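PDB 3W9A: putative uncharacterized protein from Coprinopsis cinerea, which probably hydrolyses beta-glucans, as a fungal glycoside hydrolase of family 131 whose catalytic domain adopts a beta-jelly-roll fold. Local coordinates for residues Y96-K101 against F157-D162; W173-G178 against T229-G234; N179-V184 against G225-Q230; E145-P150 against K183-V188. All blocks are in the same frame, centred on the assembly; numbering follows the deposited sequence.

Interaction 1 of 4, residues Y96-K101 against F157-D162; sequences YHFSIK and FNFAYD
Tyr96 and Tyr161 open an antiparallel ladder in which Phe98 pairs with Phe159 and Ile100 with Phe157, each couple giving and receiving a backbone N-H...O=C bond. Six such bonds satisfy the facing amides; in the most linear, from Phe98 N to Phe159 O, the angle at hydrogen is 169°. Phe159 O has further company: water 1 donates to it at 2.6 Å and lies 3.1 Å from His97 ND1, bridging backbone and imidazole. In the non-hydrogen-bonded pair His97-Ala160, the methyl of Ala160 sits over the centre of the imidazole, CB lying 3.9 Å from the ring centroid of His97. His97 NE2 is bonded by Glu223, so both ring nitrogens have polar neighbours.

On the other face, Phe98, Phe159 and Tyr161 form an aromatic cluster. With chi1 at 59°, Phe98 CG stands between its backbone N and carbonyl carbon, and the ring reaches across to both neighbours. Its edge points at the face of Tyr161, where CE2 of Phe98 comes 3.6 Å from CZ of Tyr161, while Phe159 CB lies over one face of the Phe98 ring. Ile100 CG2 meets the rim of the Phe159 ring at CE2, 3.8 Å away. The buried Tyr161 OH is bound by Met117 O, and Tyr96 OH by Leu89 O.

These two strands lie inside one sheet of the jelly roll: strand 213-224 flanks 96-101, strand 169-176 flanks 157-162, and Leu126 of strand 124-128, from the opposing sheet, packs on the aromatic cluster.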
# COMPACT_ATOMS: atom_id res chain seq x y z
N TYR A 96 5.36 -2.22 8.60
CA TYR A 96 5.14 -2.16 7.16
C TYR A 96 4.72 -0.73 6.85
O TYR A 96 3.58 -0.34 7.16
CB TYR A 96 4.04 -3.13 6.74
CG TYR A 96 4.42 -4.58 6.57
CD1 TYR A 96 5.06 -5.28 7.57
CD2 TYR A 96 4.10 -5.26 5.38
CE1 TYR A 96 5.38 -6.63 7.41
CE2 TYR A 96 4.41 -6.59 5.22
CZ TYR A 96 5.04 -7.28 6.23
OH TYR A 96 5.34 -8.61 6.03
N HIS A 97 5.63 0.03 6.25
CA HIS A 97 5.38 1.46 6.00
C HIS A 97 4.87 1.71 4.59
O HIS A 97 5.30 1.06 3.62
CB HIS A 97 6.65 2.27 6.13
CG HIS A 97 7.15 2.42 7.52
ND1 HIS A 97 7.05 3.60 8.22
CD2 HIS A 97 7.80 1.56 8.34
CE1 HIS A 97 7.61 3.46 9.41
NE2 HIS A 97 8.06 2.22 9.51
N PHE A 98 3.98 2.68 4.48
CA PHE A 98 3.60 3.24 3.19
C PHE A 98 2.84 4.53 3.42
O PHE A 98 2.35 4.80 4.53
CB PHE A 98 2.71 2.28 2.39
CG PHE A 98 1.44 1.90 3.09
CD1 PHE A 98 0.24 2.55 2.79
CD2 PHE A 98 1.44 0.89 4.04
CE1 PHE A 98 -0.92 2.22 3.45
CE2 PHE A 98 0.27 0.56 4.71
CZ PHE A 98 -0.91 1.21 4.41
N SER A 99 2.74 5.31 2.34
CA SER A 99 1.93 6.52 2.29
C SER A 99 1.04 6.45 1.07
O SER A 99 1.48 6.08 -0.01
CB SER A 99 2.80 7.78 2.18
OG SER A 99 3.78 7.84 3.21
N ILE A 100 -0.20 6.87 1.24
CA ILE A 100 -1.19 6.78 0.21
C ILE A 100 -2.01 8.08 0.09
O ILE A 100 -2.21 8.82 1.07
CB ILE A 100 -2.06 5.53 0.47
CG1 ILE A 100 -2.98 5.22 -0.71
CG2 ILE A 100 -2.89 5.66 1.73
CD1 ILE A 100 -3.43 3.77 -0.75
N LYS A 101 -2.45 8.38 -1.12
CA LYS A 101 -3.40 9.47 -1.34
C LYS A 101 -4.21 9.27 -2.59
O LYS A 101 -3.91 8.41 -3.43
CB LYS A 101 -2.69 10.81 -1.45
CG LYS A 101 -2.00 11.06 -2.78
CD LYS A 101 -1.97 12.53 -3.15
CE LYS A 101 -1.40 12.73 -4.53
NZ LYS A 101 -1.21 14.17 -4.82
N PHE A 157 -1.64 10.33 3.38
CA PHE A 157 -1.89 9.54 4.57
C PHE A 157 -0.77 8.54 4.75
O PHE A 157 -0.55 7.65 3.91
CB PHE A 157 -3.25 8.87 4.46
CG PHE A 157 -4.39 9.85 4.49
CD1 PHE A 157 -4.88 10.32 5.72
CD2 PHE A 157 -4.95 10.33 3.31
CE1 PHE A 157 -5.92 11.24 5.75
CE2 PHE A 157 -5.99 11.24 3.34
CZ PHE A 157 -6.48 11.70 4.56
N ASN A 158 -0.05 8.73 5.85
CA ASN A 158 1.10 7.90 6.20
C ASN A 158 0.62 6.83 7.11
O ASN A 158 -0.16 7.09 8.03
CB ASN A 158 2.17 8.70 6.94
CG ASN A 158 2.54 9.98 6.23
OD1 ASN A 158 2.51 11.09 6.82
ND2 ASN A 158 2.91 9.86 4.96
N PHE A 159 1.09 5.61 6.88
CA PHE A 159 0.78 4.49 7.76
C PHE A 159 1.98 3.62 8.02
O PHE A 159 2.90 3.52 7.19
CB PHE A 159 -0.28 3.60 7.15
CG PHE A 159 -1.61 4.27 6.93
CD1 PHE A 159 -2.51 4.43 7.98
CD2 PHE A 159 -1.98 4.73 5.68
CE1 PHE A 159 -3.75 5.02 7.78
CE2 PHE A 159 -3.21 5.32 5.47
CZ PHE A 159 -4.10 5.46 6.52
N ALA A 160 1.94 2.98 9.17
CA ALA A 160 2.68 1.76 9.38
C ALA A 160 1.84 0.72 10.13
O ALA A 160 1.19 1.02 11.16
CB ALA A 160 4.01 2.03 10.07
N TYR A 161 1.83 -0.50 9.59
CA TYR A 161 1.29 -1.64 10.29
C TYR A 161 2.38 -2.15 11.25
O TYR A 161 3.46 -2.53 10.84
CB TYR A 161 0.89 -2.75 9.32
CG TYR A 161 -0.11 -2.41 8.23
CD1 TYR A 161 -1.00 -1.33 8.34
CD2 TYR A 161 -0.19 -3.19 7.09
CE1 TYR A 161 -1.92 -1.05 7.35
CE2 TYR A 161 -1.12 -2.93 6.10
CZ TYR A 161 -1.98 -1.86 6.22
OH TYR A 161 -2.89 -1.60 5.21
N ASP A 162 2.06 -2.15 12.53
CA ASP A 162 2.95 -2.59 13.59
C ASP A 162 2.55 -4.03 13.85
O ASP A 162 1.58 -4.27 14.57
CB ASP A 162 2.68 -1.71 14.82
CG ASP A 162 3.49 -2.09 16.04
OD1 ASP A 162 3.90 -3.26 16.19
OD2 ASP A 162 3.72 -1.17 16.86
O HOH W 1 4.73 5.33 7.03

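Interaction 2 of 4, residues W173-G178 against T229-G234; sequences WASTNG and TQIGDG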
# COMPACT_ATOMS: atom_id res chain seq x y z
N TRP A 173 0.16 2.67 13.14
CA TRP A 173 0.72 4.01 13.28
C TRP A 173 0.19 4.85 12.10
O TRP A 173 0.05 4.35 10.99
CB TRP A 173 2.25 3.98 13.30
CG TRP A 173 2.83 3.21 14.45
CD1 TRP A 173 2.76 1.87 14.64
CD2 TRP A 173 3.57 3.74 15.55
NE1 TRP A 173 3.41 1.52 15.81
CE2 TRP A 173 3.94 2.65 16.37
CE3 TRP A 173 3.99 5.03 15.91
CZ2 TRP A 173 4.67 2.81 17.56
CZ3 TRP A 173 4.73 5.19 17.09
CH2 TRP A 173 5.05 4.08 17.90
N ALA A 174 -0.11 6.11 12.35
CA ALA A 174 -0.66 6.99 11.31
C ALA A 174 -0.33 8.46 11.53
O ALA A 174 -0.06 8.90 12.65
CB ALA A 174 -2.17 6.80 11.19
N SER A 175 -0.30 9.19 10.43
CA SER A 175 -0.18 10.64 10.41
C SER A 175 -0.48 11.10 9.00
O SER A 175 -0.66 10.26 8.09
CB SER A 175 1.22 11.08 10.81
OG SER A 175 2.13 10.91 9.75
N THR A 176 -0.55 12.42 8.80
CA THR A 176 -0.70 13.00 7.47
C THR A 176 0.55 13.80 7.05
O THR A 176 1.33 14.27 7.88
CB THR A 176 -1.93 13.93 7.36
OG1 THR A 176 -1.82 14.99 8.30
CG2 THR A 176 -3.22 13.15 7.64
N ASN A 177 0.72 13.91 5.74
CA ASN A 177 1.75 14.74 5.12
C ASN A 177 3.13 14.55 5.74
O ASN A 177 3.65 13.44 5.68
CB ASN A 177 1.28 16.19 5.07
CG ASN A 177 -0.06 16.32 4.35
OD1 ASN A 177 -0.30 15.68 3.32
ND2 ASN A 177 -0.95 17.14 4.89
N GLY A 178 3.73 15.60 6.32
CA GLY A 178 5.08 15.52 6.89
C GLY A 178 5.14 15.29 8.39
O GLY A 178 6.22 15.33 8.98
N THR A 229 9.52 7.04 13.10
CA THR A 229 8.27 7.79 13.13
C THR A 229 8.36 9.00 12.20
O THR A 229 7.35 9.48 11.71
CB THR A 229 7.95 8.30 14.54
OG1 THR A 229 9.05 9.10 14.98
CG2 THR A 229 7.74 7.14 15.51
N GLN A 230 9.59 9.46 11.97
CA GLN A 230 9.84 10.68 11.21
C GLN A 230 9.63 10.42 9.72
O GLN A 230 10.16 9.43 9.18
CB GLN A 230 11.28 11.17 11.45
CG GLN A 230 11.76 12.28 10.53
CD GLN A 230 13.13 12.79 10.90
OE1 GLN A 230 13.36 13.19 12.02
NE2 GLN A 230 14.06 12.77 9.94
N ILE A 231 8.88 11.32 9.09
CA ILE A 231 8.66 11.28 7.65
C ILE A 231 9.77 12.07 6.98
O ILE A 231 9.97 13.23 7.29
CB ILE A 231 7.32 11.91 7.24
CG1 ILE A 231 6.15 11.32 8.04
CG2 ILE A 231 7.09 11.73 5.74
CD1 ILE A 231 5.91 9.83 7.82
N GLY A 232 10.47 11.42 6.06
CA GLY A 232 11.57 12.03 5.32
C GLY A 232 12.66 12.53 6.24
O GLY A 232 13.02 11.86 7.22
N ASP A 233 13.18 13.72 5.94
CA ASP A 233 14.19 14.37 6.80
C ASP A 233 13.59 15.18 7.95
O ASP A 233 14.32 15.86 8.67
CB ASP A 233 15.14 15.24 5.95
CG ASP A 233 14.44 16.41 5.26
OD1 ASP A 233 13.23 16.65 5.47
OD2 ASP A 233 15.12 17.11 4.49
N GLY A 234 12.26 15.12 8.13
CA GLY A 234 11.58 15.79 9.25
C GLY A 234 11.19 17.24 9.00
O GLY A 234 10.48 17.83 9.81
O HOH W 2 8.01 13.61 10.35
O HOH W 3 8.61 15.78 7.66
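Ile231 touches Asn177 and Gly178 where the segment after strand 213-224 passes the end of strand 169-176, at the margin of one jelly-roll sheet. A type II' beta turn from Ile231 to Gly234 closes with Gly234 N bonded to Ile231 O, and Gln230 braces it by donating from NE2 to Gly232 O with an N-H...O angle of 169°.

The side chain of Ile231 makes the main direct contact. Its CB lies 4.0 Å from Gly178 O. CG1 of Ile231 faces the backbone of the other segment, about equally far from Asn177 O and from the carbonyl carbon of Gly178. The branch methyl CG2, anti to the backbone N of Ile231, is 3.8 Å from Asn177 O. At the tip, CD1 of Ile231 comes within 4.4 Å of Ser175 OG, a loose approach; that hydroxyl is hydrogen-bonded to Asn179 O. Ala54 and Ile55 of a neighbouring loop also touch this isoleucine.

Two residues earlier, Thr229 CG2 rests 3.9 Å from CZ3 of the Trp173 indole. The indole's NE1 is turned to Asp162, to which it donates a hydrogen bond.

Polar contact between the segments is carried by solvent. Water 3 lies close to the carbonyl oxygens of both Gly178 and Ile231. The clearer bridge is water 2, which donates to Gly178 O and accepts from Ile231 N, each at 2.8 Å.

Interaction 3 of 4, residues N179-V184 against G225-Q230; sequences NPLVKV and GPITTQ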
# COMPACT_ATOMS: atom_id res chain seq x y z
N ASN A 179 3.99 15.03 9.03
CA ASN A 179 3.94 14.86 10.48
C ASN A 179 4.39 13.46 10.86
O ASN A 179 4.17 12.52 10.11
CB ASN A 179 2.53 15.10 11.01
CG ASN A 179 1.99 16.46 10.64
OD1 ASN A 179 0.83 16.61 10.27
ND2 ASN A 179 2.84 17.47 10.71
N PRO A 180 5.03 13.31 12.04
CA PRO A 180 5.54 11.98 12.38
C PRO A 180 4.43 11.01 12.73
O PRO A 180 3.37 11.42 13.24
CB PRO A 180 6.43 12.23 13.59
CG PRO A 180 5.95 13.54 14.16
CD PRO A 180 5.49 14.35 12.98
N LEU A 181 4.67 9.73 12.48
CA LEU A 181 3.73 8.68 12.83
C LEU A 181 3.48 8.64 14.34
O LEU A 181 4.41 8.74 15.14
CB LEU A 181 4.24 7.31 12.36
CG LEU A 181 4.36 7.12 10.84
CD1 LEU A 181 5.16 5.87 10.50
CD2 LEU A 181 2.97 7.06 10.21
N VAL A 182 2.21 8.50 14.70
CA VAL A 182 1.79 8.27 16.07
C VAL A 182 1.02 6.96 16.05
O VAL A 182 0.35 6.65 15.04
CB VAL A 182 0.91 9.43 16.60
CG1 VAL A 182 0.43 9.19 18.03
CG2 VAL A 182 1.69 10.74 16.55
N LYS A 183 1.13 6.18 17.12
CA LYS A 183 0.40 4.92 17.24
C LYS A 183 -1.07 5.20 17.60
O LYS A 183 -1.38 5.55 18.74
CB LYS A 183 1.06 3.98 18.26
CG LYS A 183 0.53 2.56 18.18
CD LYS A 183 1.37 1.56 18.97
CE LYS A 183 0.94 0.12 18.69
NZ LYS A 183 1.91 -0.91 19.15
N VAL A 184 -1.96 5.03 16.63
CA VAL A 184 -3.38 5.39 16.79
C VAL A 184 -4.24 4.18 17.16
O VAL A 184 -5.34 4.33 17.71
CB VAL A 184 -3.94 6.06 15.51
CG1 VAL A 184 -3.40 7.48 15.39
CG2 VAL A 184 -3.59 5.25 14.26
N GLY A 225 11.94 -2.97 14.46
CA GLY A 225 11.84 -1.92 15.47
C GLY A 225 13.23 -1.42 15.88
O GLY A 225 14.24 -2.05 15.55
N PRO A 226 13.28 -0.28 16.59
CA PRO A 226 12.10 0.49 16.89
C PRO A 226 11.63 1.30 15.67
O PRO A 226 12.42 1.63 14.79
CB PRO A 226 12.56 1.41 18.03
CG PRO A 226 14.03 1.60 17.77
CD PRO A 226 14.52 0.37 17.05
N ILE A 227 10.33 1.57 15.62
CA ILE A 227 9.73 2.23 14.46
C ILE A 227 10.39 3.58 14.15
O ILE A 227 10.75 4.33 15.05
CB ILE A 227 8.20 2.39 14.63
CG1 ILE A 227 7.53 2.82 13.32
CG2 ILE A 227 7.85 3.39 15.74
CD1 ILE A 227 6.02 2.93 13.41
N THR A 228 10.58 3.86 12.86
CA THR A 228 10.96 5.19 12.40
C THR A 228 9.67 6.00 12.27
O THR A 228 8.81 5.68 11.47
CB THR A 228 11.65 5.12 11.03
OG1 THR A 228 12.77 4.22 11.10
CG2 THR A 228 12.13 6.51 10.60
N THR A 229 9.52 7.04 13.10
CA THR A 229 8.27 7.79 13.13
C THR A 229 8.36 9.00 12.20
O THR A 229 7.35 9.48 11.71
CB THR A 229 7.95 8.30 14.54
OG1 THR A 229 9.05 9.10 14.98
CG2 THR A 229 7.74 7.14 15.51
N GLN A 230 9.59 9.46 11.97
CA GLN A 230 9.84 10.68 11.21
C GLN A 230 9.63 10.42 9.72
O GLN A 230 10.16 9.43 9.18
CB GLN A 230 11.28 11.17 11.45
CG GLN A 230 11.76 12.28 10.53
CD GLN A 230 13.13 12.79 10.90
OE1 GLN A 230 13.36 13.19 12.02
NE2 GLN A 230 14.06 12.77 9.94
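Leu181 N donates to Thr229 O at 2.8 Å, the one direct hydrogen bond between these two segments. The N-H...O angle is 157°, and the donor stands 21° out of the carbonyl plane. The preceding proline approaches the same acceptor through carbon: Pro180 CA lies 3.2 Å from Thr229 O, and its ring CB is slightly farther away. Pro180 and Leu181 thus both meet Thr229 O.

The threonine side chain answers from its own side: Thr229 CB lies 3.6 Å from Leu181 O, with the methyl CG2 beside that same carbonyl. Leu181 points toward the opposite segment. Its CG is anti to the carbonyl carbon (chi1 -65°), and CD1 of Leu181 reaches Thr228 O at 3.8 Å and, more loosely, CD1 of Ile227 at 4.2 Å. Both Leu181 and Ile227 also pack on His97 and Ala160, carrying the contact down onto the sheet beneath. Thr228 OG1 is engaged elsewhere, by Glu223.

A single backbone hydrogen bond ties the chain after strand 213-224 to the residues leading into strand 182-189, while the surrounding contacts are apolar or between carbon and carbonyl oxygen; the join therefore combines one directional bond with modest, less directional packing.

Interaction 4 of 4, residues E145-P150 against K183-V188; sequences ERWSTP and KVVQNV
The guanidinium of Arg146 lies with one face over an aliphatic side chain: Val188 CG2 sits beneath its centre, 3.7 Å from CZ of Arg146. This contact joins two edge strands of the jelly roll, strand 144-150 of one sheet and strand 182-189 of the other; it is made chiefly by side chains, without hydrogen bonds between the segments. Each strand is irregular here. A classic beta bulge sets Arg146 and Trp147 together opposite Trp139; a second sets Val184 and Val185 opposite Leu172, and the chain changes direction at Val185.

The two bulges present consecutive side chains to one another. Arg146 bends at chi2 (-57°), which brings the flat guanidinium against Val188, whose CG1 is 3.7 Å from NH1 of Arg146. Nearer the backbone, CB of Arg146 meets CG1 of Val185 at 3.8 Å. The polar end has partners on its own strand pair: NH2 donates to Ala141 O, and NE makes a weak bond to Thr144 O. The arginine therefore offers its flat surface to valine while keeping N-H groups for carbonyl oxygens.

Trp147 sends its indole off anti to the backbone N (chi1 179°), inward between the sheets, where it meets the ring of Phe159 at nearly a right angle and touches Leu172. Val185 uses its other methyl here, CG2 lying 3.7 Å from Trp147 CB. Val184 comes obliquely onto the pyrrole part of the indole, its CG2 3.7 Å from CD1 and 3.6 Å from NE1 of Trp147.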
# COMPACT_ATOMS: atom_id res chain seq x y z
N GLU A 145 -13.01 -3.05 11.44
CA GLU A 145 -12.50 -1.67 11.36
C GLU A 145 -12.10 -1.17 12.73
O GLU A 145 -12.90 -1.24 13.67
CB GLU A 145 -13.56 -0.72 10.78
CG GLU A 145 -13.03 0.69 10.50
CD GLU A 145 -14.07 1.63 9.91
OE1 GLU A 145 -15.06 1.94 10.60
OE2 GLU A 145 -13.90 2.06 8.76
N ARG A 146 -10.88 -0.67 12.85
CA ARG A 146 -10.39 -0.10 14.11
C ARG A 146 -10.15 1.40 14.02
O ARG A 146 -9.94 2.06 15.03
CB ARG A 146 -9.07 -0.78 14.53
CG ARG A 146 -9.03 -2.28 14.34
CD ARG A 146 -10.14 -2.97 15.09
NE ARG A 146 -10.10 -4.42 14.87
CZ ARG A 146 -10.11 -5.35 15.83
NH1 ARG A 146 -10.18 -5.01 17.11
NH2 ARG A 146 -10.08 -6.63 15.50
N TRP A 147 -10.17 1.96 12.81
CA TRP A 147 -9.76 3.34 12.62
C TRP A 147 -10.21 3.79 11.25
O TRP A 147 -10.26 2.98 10.31
CB TRP A 147 -8.24 3.40 12.75
CG TRP A 147 -7.59 4.74 12.56
CD1 TRP A 147 -7.16 5.57 13.54
CD2 TRP A 147 -7.24 5.36 11.32
NE1 TRP A 147 -6.59 6.69 13.00
CE2 TRP A 147 -6.63 6.59 11.63
CE3 TRP A 147 -7.40 5.02 9.98
CZ2 TRP A 147 -6.16 7.46 10.66
CZ3 TRP A 147 -6.95 5.90 9.01
CH2 TRP A 147 -6.33 7.10 9.36
N SER A 148 -10.52 5.07 11.11
CA SER A 148 -10.90 5.60 9.81
C SER A 148 -10.79 7.10 9.82
O SER A 148 -10.73 7.72 10.88
CB SER A 148 -12.32 5.13 9.39
OG SER A 148 -13.35 5.82 10.06
N THR A 149 -10.72 7.68 8.64
CA THR A 149 -10.53 9.10 8.51
C THR A 149 -11.08 9.51 7.16
O THR A 149 -10.98 8.75 6.19
CB THR A 149 -9.03 9.49 8.70
OG1 THR A 149 -8.91 10.88 9.02
CG2 THR A 149 -8.21 9.20 7.46
N PRO A 150 -11.73 10.69 7.09
CA PRO A 150 -12.16 11.14 5.78
C PRO A 150 -11.02 11.09 4.75
O PRO A 150 -9.94 11.60 5.01
CB PRO A 150 -12.60 12.57 6.06
CG PRO A 150 -13.22 12.47 7.42
CD PRO A 150 -12.36 11.48 8.17
N LYS A 183 1.13 6.18 17.12
CA LYS A 183 0.40 4.92 17.24
C LYS A 183 -1.07 5.20 17.60
O LYS A 183 -1.38 5.55 18.74
CB LYS A 183 1.06 3.98 18.26
CG LYS A 183 0.53 2.56 18.18
CD LYS A 183 1.37 1.56 18.97
CE LYS A 183 0.94 0.12 18.69
NZ LYS A 183 1.91 -0.91 19.15
N VAL A 184 -1.96 5.03 16.63
CA VAL A 184 -3.38 5.39 16.79
C VAL A 184 -4.24 4.18 17.16
O VAL A 184 -5.34 4.33 17.71
CB VAL A 184 -3.94 6.06 15.51
CG1 VAL A 184 -3.40 7.48 15.39
CG2 VAL A 184 -3.59 5.25 14.26
N VAL A 185 -3.76 2.98 16.87
CA VAL A 185 -4.44 1.77 17.32
C VAL A 185 -3.43 0.81 17.96
O VAL A 185 -2.49 0.35 17.31
CB VAL A 185 -5.23 1.06 16.20
CG1 VAL A 185 -6.00 -0.13 16.76
CG2 VAL A 185 -6.20 2.02 15.51
N GLN A 186 -3.66 0.52 19.24
CA GLN A 186 -2.88 -0.47 19.97
C GLN A 186 -3.13 -1.82 19.34
O GLN A 186 -4.18 -2.04 18.74
CB GLN A 186 -3.30 -0.52 21.44
CG GLN A 186 -2.94 0.71 22.23
CD GLN A 186 -1.46 1.02 22.15
OE1 GLN A 186 -0.63 0.15 22.42
NE2 GLN A 186 -1.12 2.24 21.77
N ASN A 187 -2.18 -2.73 19.53
CA ASN A 187 -2.22 -4.02 18.83
C ASN A 187 -3.44 -4.84 19.22
O ASN A 187 -3.82 -4.88 20.39
CB ASN A 187 -0.93 -4.82 19.06
CG ASN A 187 0.16 -4.47 18.07
OD1 ASN A 187 0.74 -5.34 17.42
ND2 ASN A 187 0.44 -3.20 17.94
N VAL A 188 -4.06 -5.48 18.23
CA VAL A 188 -5.26 -6.31 18.42
C VAL A 188 -5.00 -7.68 17.80
O VAL A 188 -4.20 -7.78 16.86
CB VAL A 188 -6.52 -5.67 17.78
CG1 VAL A 188 -6.72 -4.24 18.27
CG2 VAL A 188 -6.46 -5.69 16.26

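Interaction 1 lies nearest the middle of the chain, about 7 Å from its centre, whereas the other three lie about 16 to 17 Å out. Strands 93-101, 157-164, 169-176 and 182-189 run side by side in one jelly-roll sheet, and the first three interactions follow that order outward. Interactions 2 and 3, with centres about 7 Å apart, share Thr229 and Gln230. Interaction 4 shares Lys183 and Val184 with interaction 3; its segments alternate along the chain with those of interaction 1. A salt bridge from Asp162 to Lys183 connects inner and outer strands. Interactions 1 to 3 thus join strands and the C-terminal segment along one sheet, whereas interaction 4 joins the edges of both sheets.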